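Local atomic coordinates of packaging protein UL32 (Human herpesvirus 8 type M, PDB entry 6XF9), a protein that forms a pentameric ring required for herpesviral genome packaging, binds zinc, and probably helps localise new capsids to nuclear replication compartments. Residues A211-P222 / D383-Y394; Y84-T92 / L298-P306. All coordinates share one frame; numbering follows the deposited sequence.

Overall arrangement
The two contacts lie about 18 Å apart, centre to centre, and touch through the ring of Phe386, whose CE2 is 3.4 Å from Ala303 O. Contact 1 (211-222 with 383-394) sits toward the surface, about 22 Å from the centre of the chain. Contact 2 (84-92 with 298-306) is buried near that centre. Contact 1 joins mostly loops that follow helices, and arginines gripping backbone carbonyls do much of the work. Contact 2 joins a helix start to another helix, through one buried glutamate and small apolar groups beside a zinc site. Trp5 also links them, meeting the Phe386 ring edge-to-face and bonding to Ala303 O.

Contact 1: residues A211-P222 / D383-Y394; sequences ATFCGASRPTKP and DVLFRLPREQEY
Arg390 reaches across to the end of helix 207-213. Its chain is extended from CG to NE and carries the guanidinium to carbonyls at and just beyond the helix end. NH1 bonds to Ala211 O at 2.7 Å, from above the carbonyl plane. NH2 makes a weak bond to Cys214 O, and NH1 comes doubtfully close to the same oxygen. The backbone N of Arg390 bonds to Thr212 O.

Arg218 lies over Arg390, with the guanidinium planes 27° apart. CG of Arg390 sits over the centre of the Arg218 group. The bends at chi2 (-80°) and chi3 (89°) fold Arg218 back, and its NH1 bonds to Leu388 O at 2.5 Å.

The Phe213 ring is packed on two opposite faces. Val384 CA sits over one in a CH-pi contact, 3.9 Å from the ring centroid, and Thr212 CG2 covers the other. Arg387 O lies at the ring edge. Thr212 CG2 is also pressed against Pro389 CB at 3.4 Å, tighter than usual.

Farther along, the loops run as a single beta bridge between Thr220 and Arg387. Leu388 N bonds to Pro219 O at 2.9 Å, and Lys221 N to Phe386 O at 2.7 Å.

Outer residues position these groups. Leu208 O holds Thr212 OG1, Pro4 O holds Lys221 NZ, and Phe2 O holds Tyr394 OH. Phe81 of helix 71-83 packs on Val384 and Leu385.

Phe213 thus packs the helix end against Val384, Pro389 and Tyr394. Two arginines serve carbonyl oxygens from opposite segments. The charge of Arg390 probably suits the C-terminal end of helix 207-213.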
loop_
_atom_site.group_PDB
_atom_site.type_symbol
_atom_site.label_atom_id
_atom_site.label_comp_id
_atom_site.label_asym_id
_atom_site.label_seq_id
_atom_site.Cartn_x
_atom_site.Cartn_y
_atom_site.Cartn_z
ATOM N N ALA D 211 51.911 -3.857 22.518
ATOM C CA ALA D 211 53.319 -3.849 22.889
ATOM C C ALA D 211 53.950 -2.492 22.626
ATOM O O ALA D 211 54.716 -1.989 23.455
ATOM C CB ALA D 211 54.057 -4.936 22.114
ATOM N N THR D 212 53.589 -1.852 21.517
ATOM C CA THR D 212 54.260 -0.618 21.137
ATOM C C THR D 212 53.780 0.592 21.921
ATOM O O THR D 212 54.557 1.526 22.134
ATOM C CB THR D 212 54.072 -0.359 19.651
ATOM O OG1 THR D 212 54.530 -1.504 18.933
ATOM C CG2 THR D 212 54.878 0.834 19.218
ATOM N N PHE D 213 52.525 0.627 22.353
ATOM C CA PHE D 213 51.966 1.872 22.859
ATOM C C PHE D 213 51.500 1.809 24.293
ATOM O O PHE D 213 51.371 2.863 24.924
ATOM C CB PHE D 213 50.788 2.327 21.987
ATOM C CG PHE D 213 51.159 2.573 20.551
ATOM C CD1 PHE D 213 51.797 3.745 20.178
ATOM C CD2 PHE D 213 50.858 1.644 19.578
ATOM C CE1 PHE D 213 52.136 3.980 18.856
ATOM C CE2 PHE D 213 51.187 1.875 18.254
ATOM C CZ PHE D 213 51.828 3.040 17.892
ATOM N N CYS D 214 51.224 0.627 24.814
ATOM C CA CYS D 214 50.582 0.495 26.105
ATOM C C CYS D 214 51.617 0.300 27.212
ATOM O O CYS D 214 52.727 -0.195 26.986
ATOM C CB CYS D 214 49.579 -0.657 26.056
ATOM S SG CYS D 214 48.183 -0.306 24.861
ATOM N N GLY D 215 51.213 0.673 28.431
ATOM C CA GLY D 215 52.040 0.607 29.626
ATOM C C GLY D 215 52.170 1.995 30.230
ATOM O O GLY D 215 52.405 2.969 29.498
ATOM N N ALA D 216 52.033 2.099 31.562
ATOM C CA ALA D 216 52.092 3.411 32.210
ATOM C C ALA D 216 53.444 4.067 32.021
ATOM O O ALA D 216 53.548 5.304 32.041
ATOM C CB ALA D 216 51.792 3.285 33.707
ATOM N N SER D 217 54.473 3.252 31.767
ATOM C CA SER D 217 55.827 3.735 31.544
ATOM C C SER D 217 55.888 4.761 30.430
ATOM O O SER D 217 56.863 5.524 30.372
ATOM C CB SER D 217 56.767 2.556 31.247
ATOM O OG SER D 217 58.027 3.027 30.813
ATOM N N ARG D 218 54.857 4.815 29.547
ATOM C CA ARG D 218 54.959 5.536 28.284
ATOM C C ARG D 218 54.581 6.987 28.486
ATOM O O ARG D 218 53.539 7.276 29.085
ATOM C CB ARG D 218 54.042 4.930 27.240
ATOM C CG ARG D 218 54.410 3.535 26.804
ATOM C CD ARG D 218 55.529 3.626 25.799
ATOM N NE ARG D 218 56.859 3.625 26.373
ATOM C CZ ARG D 218 57.944 3.974 25.696
ATOM N NH1 ARG D 218 57.845 4.352 24.428
ATOM N NH2 ARG D 218 59.129 3.941 26.284
ATOM N N PRO D 219 55.402 7.911 28.018
ATOM C CA PRO D 219 55.010 9.315 28.047
ATOM C C PRO D 219 54.058 9.606 26.907
ATOM O O PRO D 219 54.087 8.964 25.854
ATOM C CB PRO D 219 56.338 10.067 27.864
ATOM C CG PRO D 219 57.414 9.016 27.966
ATOM C CD PRO D 219 56.775 7.742 27.533
ATOM N N THR D 220 53.209 10.589 27.144
ATOM C CA THR D 220 52.247 11.039 26.161
ATOM C C THR D 220 52.781 12.211 25.354
ATOM O O THR D 220 53.527 13.053 25.854
ATOM C CB THR D 220 50.931 11.390 26.850
ATOM O OG1 THR D 220 51.143 12.454 27.786
ATOM C CG2 THR D 220 50.380 10.172 27.584
ATOM N N LYS D 221 52.348 12.273 24.105
ATOM C CA LYS D 221 52.628 13.368 23.195
ATOM C C LYS D 221 51.797 14.605 23.535
ATOM O O LYS D 221 50.856 14.548 24.335
ATOM C CB LYS D 221 52.361 12.890 21.775
ATOM C CG LYS D 221 53.095 11.610 21.469
ATOM C CD LYS D 221 53.120 11.336 19.973
ATOM C CE LYS D 221 51.820 10.769 19.512
ATOM N NZ LYS D 221 51.958 10.035 18.233
ATOM N N PRO D 222 52.131 15.755 22.946
ATOM C CA PRO D 222 51.424 17.000 23.295
ATOM C C PRO D 222 49.950 17.006 22.886
ATOM O O PRO D 222 49.564 16.507 21.824
ATOM C CB PRO D 222 52.197 18.074 22.517
ATOM C CG PRO D 222 53.533 17.466 22.218
ATOM C CD PRO D 222 53.298 16.004 22.078
ATOM N N ASP D 383 45.840 5.313 23.155
ATOM C CA ASP D 383 47.196 4.795 23.258
ATOM C C ASP D 383 47.934 4.923 21.930
ATOM O O ASP D 383 49.039 5.464 21.885
ATOM C CB ASP D 383 47.151 3.345 23.714
ATOM C CG ASP D 383 46.415 3.182 25.026
ATOM O OD1 ASP D 383 46.618 4.018 25.934
ATOM O OD2 ASP D 383 45.618 2.230 25.154
ATOM N N VAL D 384 47.353 4.412 20.837
ATOM C CA VAL D 384 47.978 4.561 19.522
ATOM C C VAL D 384 48.252 6.021 19.237
ATOM O O VAL D 384 49.338 6.400 18.785
ATOM C CB VAL D 384 47.098 3.949 18.416
ATOM C CG1 VAL D 384 47.704 4.234 17.075
ATOM C CG2 VAL D 384 46.957 2.460 18.605
ATOM N N LEU D 385 47.266 6.869 19.487
ATOM C CA LEU D 385 47.371 8.232 19.004
ATOM C C LEU D 385 48.391 9.030 19.800
ATOM O O LEU D 385 49.070 9.901 19.242
ATOM C CB LEU D 385 46.009 8.912 19.054
ATOM C CG LEU D 385 44.950 8.429 18.067
ATOM C CD1 LEU D 385 43.826 9.478 18.023
ATOM C CD2 LEU D 385 45.532 8.151 16.669
ATOM N N PHE D 386 48.490 8.782 21.111
ATOM C CA PHE D 386 49.153 9.746 21.979
ATOM C C PHE D 386 50.281 9.211 22.839
ATOM O O PHE D 386 51.024 10.022 23.394
ATOM C CB PHE D 386 48.121 10.456 22.875
ATOM C CG PHE D 386 47.463 11.611 22.180
ATOM C CD1 PHE D 386 48.181 12.762 21.904
ATOM C CD2 PHE D 386 46.169 11.511 21.720
ATOM C CE1 PHE D 386 47.608 13.811 21.221
ATOM C CE2 PHE D 386 45.582 12.556 21.046
ATOM C CZ PHE D 386 46.303 13.708 20.797
ATOM N N ARG D 387 50.460 7.907 22.956
ATOM C CA ARG D 387 51.587 7.381 23.704
ATOM C C ARG D 387 52.805 7.202 22.813
ATOM O O ARG D 387 52.698 6.777 21.653
ATOM C CB ARG D 387 51.213 6.072 24.379
ATOM C CG ARG D 387 50.204 6.331 25.458
ATOM C CD ARG D 387 50.272 5.337 26.563
ATOM N NE ARG D 387 49.408 5.783 27.649
ATOM C CZ ARG D 387 49.776 6.674 28.563
ATOM N NH1 ARG D 387 50.993 7.205 28.507
ATOM N NH2 ARG D 387 48.939 7.027 29.533
ATOM N N LEU D 388 53.967 7.550 23.372
ATOM C CA LEU D 388 55.212 7.499 22.627
ATOM C C LEU D 388 55.594 6.044 22.393
ATOM O O LEU D 388 55.757 5.289 23.355
ATOM C CB LEU D 388 56.307 8.221 23.416
ATOM C CG LEU D 388 57.643 8.427 22.684
ATOM C CD1 LEU D 388 58.284 9.741 23.140
ATOM C CD2 LEU D 388 58.607 7.196 22.799
ATOM N N PRO D 389 55.811 5.629 21.156
ATOM C CA PRO D 389 56.041 4.207 20.897
ATOM C C PRO D 389 57.400 3.740 21.382
ATOM O O PRO D 389 58.389 4.475 21.371
ATOM C CB PRO D 389 55.946 4.109 19.374
ATOM C CG PRO D 389 56.293 5.455 18.883
ATOM C CD PRO D 389 55.808 6.432 19.928
ATOM N N ARG D 390 57.442 2.473 21.770
ATOM C CA ARG D 390 58.699 1.816 22.052
ATOM C C ARG D 390 59.310 1.444 20.715
ATOM O O ARG D 390 58.683 0.711 19.936
ATOM C CB ARG D 390 58.477 0.566 22.885
ATOM C CG ARG D 390 57.703 0.769 24.141
ATOM C CD ARG D 390 57.378 -0.592 24.723
ATOM N NE ARG D 390 56.957 -0.432 26.110
ATOM C CZ ARG D 390 55.698 -0.281 26.497
ATOM N NH1 ARG D 390 54.722 -0.353 25.603
ATOM N NH2 ARG D 390 55.417 -0.106 27.780
ATOM N N GLU D 391 60.521 1.948 20.447
ATOM C CA GLU D 391 61.059 1.865 19.093
ATOM C C GLU D 391 61.369 0.433 18.672
ATOM O O GLU D 391 61.219 0.106 17.487
ATOM C CB GLU D 391 62.283 2.770 18.949
ATOM C CG GLU D 391 61.925 4.284 18.832
ATOM C CD GLU D 391 61.273 4.706 17.472
ATOM O OE1 GLU D 391 61.422 3.978 16.455
ATOM O OE2 GLU D 391 60.615 5.781 17.425
ATOM N N GLN D 392 61.757 -0.451 19.594
ATOM C CA GLN D 392 62.031 -1.822 19.146
ATOM C C GLN D 392 60.755 -2.511 18.657
ATOM O O GLN D 392 60.759 -3.160 17.603
ATOM C CB GLN D 392 62.703 -2.639 20.259
ATOM N N GLU D 393 59.641 -2.342 19.385
ATOM C CA GLU D 393 58.364 -2.914 18.970
ATOM C C GLU D 393 57.729 -2.101 17.846
ATOM O O GLU D 393 57.083 -2.660 16.945
ATOM C CB GLU D 393 57.412 -2.994 20.167
ATOM C CG GLU D 393 57.771 -4.085 21.200
ATOM C CD GLU D 393 58.689 -3.597 22.316
ATOM O OE1 GLU D 393 59.125 -2.421 22.281
ATOM O OE2 GLU D 393 58.989 -4.402 23.229
ATOM N N TYR D 394 57.941 -0.784 17.869
ATOM C CA TYR D 394 57.458 0.074 16.798
ATOM C C TYR D 394 58.011 -0.356 15.446
ATOM O O TYR D 394 57.338 -0.216 14.418
ATOM C CB TYR D 394 57.847 1.507 17.092
ATOM C CG TYR D 394 57.182 2.495 16.200
ATOM C CD1 TYR D 394 55.808 2.618 16.197
ATOM C CD2 TYR D 394 57.919 3.338 15.386
ATOM C CE1 TYR D 394 55.181 3.532 15.378
ATOM C CE2 TYR D 394 57.294 4.261 14.565
ATOM C CZ TYR D 394 55.921 4.343 14.564
ATOM O OH TYR D 394 55.277 5.250 13.751
#

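Contact 2: residues Y84-T92 / L298-P306; sequences YAPHCWTST and LCECLAAHP. With ZN (zinc ion), chain P.
Glu300 meets the first turn of helix 89-106 with its carboxylate. The chain bends at chi2 (-58°), which turns the carboxylate to the backbone N-H groups of that turn. OE2 takes Trp89 N on its syn lone pair at 3.3 Å, with a nearly straight angle of 167°. OE1 takes two donors, Thr90 N at 3.1 Å and Thr90 OG1 at 3.2 Å. The bonds fix the rotation of the carboxylate. The start of the helix would probably stabilise its negative charge.

The tight part lies around Ala303. Its CB is 3.4 Å from Pro86 CG, closer than usual for two carbons. Ser91 OG touches the same methyl at 3.3 Å and donates a bond to Pro86 O, tying the turn to its helix. Cys88 SG also packs on Ala303 CB.

Packing is looser toward the ends. Thr90 CG2 meets Ala304 CB at 3.8 Å, and Pro86 CG meets Leu302 CB at 4.0 Å. No solvent side is evident, since all the touching residues are buried. Leu228 of helix 225-235 and His281 also touch Glu300.

Cys299 lies one residue before Glu300, and its SG binds zinc at 2.3 Å. Cys296, His366 and Cys373 complete the site. Glu300 thus meets the start of helix 89-106 from the helix that also carries Cys299. The CxxC-type site, with three cysteines and one histidine, is consistent with a zinc-finger-like site.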
loop_
_atom_site.group_PDB
_atom_site.type_symbol
_atom_site.label_atom_id
_atom_site.label_comp_id
_atom_site.label_asym_id
_atom_site.label_seq_id
_atom_site.Cartn_x
_atom_site.Cartn_y
_atom_site.Cartn_z
ATOM N N TYR D 84 42.614 4.122 13.660
ATOM C CA TYR D 84 42.306 4.148 15.084
ATOM C C TYR D 84 42.037 5.564 15.573
ATOM O O TYR D 84 42.188 5.865 16.754
ATOM C CB TYR D 84 43.431 3.489 15.880
ATOM C CG TYR D 84 43.403 2.006 15.716
ATOM C CD1 TYR D 84 44.007 1.408 14.645
ATOM C CD2 TYR D 84 42.712 1.205 16.598
ATOM C CE1 TYR D 84 43.945 0.026 14.475
ATOM C CE2 TYR D 84 42.648 -0.158 16.433
ATOM C CZ TYR D 84 43.259 -0.729 15.370
ATOM O OH TYR D 84 43.199 -2.083 15.194
ATOM N N ALA D 85 41.611 6.435 14.675
ATOM C CA ALA D 85 41.296 7.808 15.008
ATOM C C ALA D 85 39.836 8.118 14.674
ATOM O O ALA D 85 39.283 7.565 13.715
ATOM C CB ALA D 85 42.211 8.780 14.251
ATOM N N PRO D 86 39.181 8.981 15.450
ATOM C CA PRO D 86 37.805 9.362 15.132
ATOM C C PRO D 86 37.748 10.207 13.882
ATOM O O PRO D 86 38.754 10.660 13.346
ATOM C CB PRO D 86 37.355 10.167 16.349
ATOM C CG PRO D 86 38.637 10.663 16.963
ATOM C CD PRO D 86 39.652 9.593 16.710
ATOM N N HIS D 87 36.552 10.302 13.353
ATOM C CA HIS D 87 36.217 11.226 12.227
ATOM C C HIS D 87 35.859 12.752 12.707
ATOM O O HIS D 87 34.844 13.166 13.328
ATOM C CB HIS D 87 34.869 10.862 11.699
ATOM C CG HIS D 87 34.842 9.873 10.598
ATOM N ND1 HIS D 87 34.630 8.530 10.821
ATOM C CD2 HIS D 87 34.857 10.038 9.261
ATOM C CE1 HIS D 87 34.586 7.900 9.667
ATOM N NE2 HIS D 87 34.729 8.791 8.706
ATOM N N CYS D 88 36.803 13.609 12.476
ATOM C CA CYS D 88 36.560 14.960 12.972
ATOM C C CYS D 88 37.505 15.933 12.286
ATOM O O CYS D 88 38.240 15.562 11.364
ATOM C CB CYS D 88 36.685 15.002 14.491
ATOM S SG CYS D 88 38.181 14.263 15.102
ATOM N N TRP D 89 37.466 17.198 12.718
ATOM C CA TRP D 89 38.384 18.174 12.143
ATOM C C TRP D 89 39.829 17.848 12.515
ATOM O O TRP D 89 40.686 17.745 11.631
ATOM C CB TRP D 89 38.022 19.597 12.593
ATOM C CG TRP D 89 39.035 20.581 12.124
ATOM C CD1 TRP D 89 39.103 21.170 10.908
ATOM C CD2 TRP D 89 40.186 21.024 12.853
ATOM N NE1 TRP D 89 40.212 21.986 10.838
ATOM C CE2 TRP D 89 40.886 21.913 12.030
ATOM C CE3 TRP D 89 40.677 20.770 14.134
ATOM C CZ2 TRP D 89 42.052 22.535 12.438
ATOM C CZ3 TRP D 89 41.835 21.396 14.539
ATOM C CH2 TRP D 89 42.513 22.256 13.693
ATOM N N THR D 90 40.077 17.592 13.793
ATOM C CA THR D 90 41.439 17.370 14.265
ATOM C C THR D 90 42.121 16.206 13.565
ATOM O O THR D 90 43.310 16.280 13.254
ATOM C CB THR D 90 41.472 17.125 15.786
ATOM O OG1 THR D 90 40.929 18.263 16.468
ATOM C CG2 THR D 90 42.900 16.892 16.257
ATOM N N SER D 91 41.385 15.132 13.317
ATOM C CA SER D 91 41.983 13.982 12.642
ATOM C C SER D 91 42.313 14.308 11.198
ATOM O O SER D 91 43.267 13.746 10.648
ATOM C CB SER D 91 41.075 12.759 12.703
ATOM O OG SER D 91 40.626 12.525 14.028
ATOM N N THR D 92 41.541 15.197 10.560
ATOM C CA THR D 92 41.876 15.621 9.202
ATOM C C THR D 92 43.091 16.537 9.192
ATOM O O THR D 92 43.977 16.395 8.340
ATOM C CB THR D 92 40.677 16.321 8.572
ATOM O OG1 THR D 92 39.562 15.428 8.615
ATOM C CG2 THR D 92 40.967 16.743 7.124
ATOM N N LEU D 298 33.334 17.469 21.724
ATOM C CA LEU D 298 33.848 16.311 22.435
ATOM C C LEU D 298 34.429 15.275 21.488
ATOM O O LEU D 298 35.273 14.470 21.898
ATOM C CB LEU D 298 32.749 15.701 23.302
ATOM C CG LEU D 298 32.065 16.708 24.227
ATOM C CD1 LEU D 298 30.917 16.080 24.970
ATOM C CD2 LEU D 298 33.090 17.209 25.205
ATOM N N CYS D 299 33.965 15.228 20.242
ATOM C CA CYS D 299 34.618 14.361 19.268
ATOM C C CYS D 299 35.976 14.909 18.865
ATOM O O CYS D 299 36.884 14.133 18.560
ATOM C CB CYS D 299 33.741 14.170 18.026
ATOM S SG CYS D 299 32.343 13.011 18.231
ATOM N N GLU D 300 36.124 16.235 18.799
ATOM C CA GLU D 300 37.453 16.802 18.599
ATOM C C GLU D 300 38.372 16.367 19.730
ATOM O O GLU D 300 39.494 15.913 19.492
ATOM C CB GLU D 300 37.377 18.330 18.538
ATOM C CG GLU D 300 36.388 18.863 17.518
ATOM C CD GLU D 300 36.672 18.409 16.112
ATOM O OE1 GLU D 300 37.855 18.330 15.761
ATOM O OE2 GLU D 300 35.714 18.087 15.368
ATOM N N CYS D 301 37.877 16.419 20.968
ATOM C CA CYS D 301 38.693 16.029 22.107
ATOM C C CYS D 301 39.125 14.583 22.014
ATOM O O CYS D 301 40.217 14.230 22.471
ATOM C CB CYS D 301 37.933 16.266 23.406
ATOM S SG CYS D 301 37.715 18.021 23.712
ATOM N N LEU D 302 38.260 13.715 21.495
ATOM C CA LEU D 302 38.635 12.312 21.358
ATOM C C LEU D 302 39.900 12.160 20.531
ATOM O O LEU D 302 40.732 11.297 20.820
ATOM C CB LEU D 302 37.492 11.506 20.743
ATOM C CG LEU D 302 36.263 11.319 21.639
ATOM C CD1 LEU D 302 35.285 10.411 20.950
ATOM C CD2 LEU D 302 36.642 10.717 22.976
ATOM N N ALA D 303 40.071 12.988 19.511
ATOM C CA ALA D 303 41.244 12.908 18.655
ATOM C C ALA D 303 42.353 13.875 19.042
ATOM O O ALA D 303 43.497 13.694 18.610
ATOM C CB ALA D 303 40.856 13.192 17.202
ATOM N N ALA D 304 42.053 14.884 19.850
ATOM C CA ALA D 304 42.992 15.959 20.102
ATOM C C ALA D 304 43.663 15.868 21.465
ATOM O O ALA D 304 44.648 16.579 21.694
ATOM C CB ALA D 304 42.268 17.305 19.998
ATOM N N HIS D 305 43.197 14.990 22.352
ATOM C CA HIS D 305 43.679 15.010 23.708
ATOM C C HIS D 305 43.766 13.614 24.302
ATOM O O HIS D 305 42.826 12.816 24.158
ATOM C CB HIS D 305 42.775 15.868 24.583
ATOM C CG HIS D 305 43.384 16.228 25.900
ATOM N ND1 HIS D 305 43.629 15.298 26.889
ATOM C CD2 HIS D 305 43.784 17.422 26.396
ATOM C CE1 HIS D 305 44.156 15.906 27.937
ATOM N NE2 HIS D 305 44.254 17.194 27.666
ATOM N N PRO D 306 44.846 13.327 25.044
ATOM C CA PRO D 306 45.141 11.929 25.404
ATOM C C PRO D 306 44.188 11.311 26.401
ATOM O O PRO D 306 44.122 10.082 26.465
ATOM C CB PRO D 306 46.560 12.008 25.988
ATOM C CG PRO D 306 47.151 13.254 25.382
ATOM C CD PRO D 306 45.997 14.214 25.297
HETATM ZN ZN ZN P . 30.604 13.829 19.543
#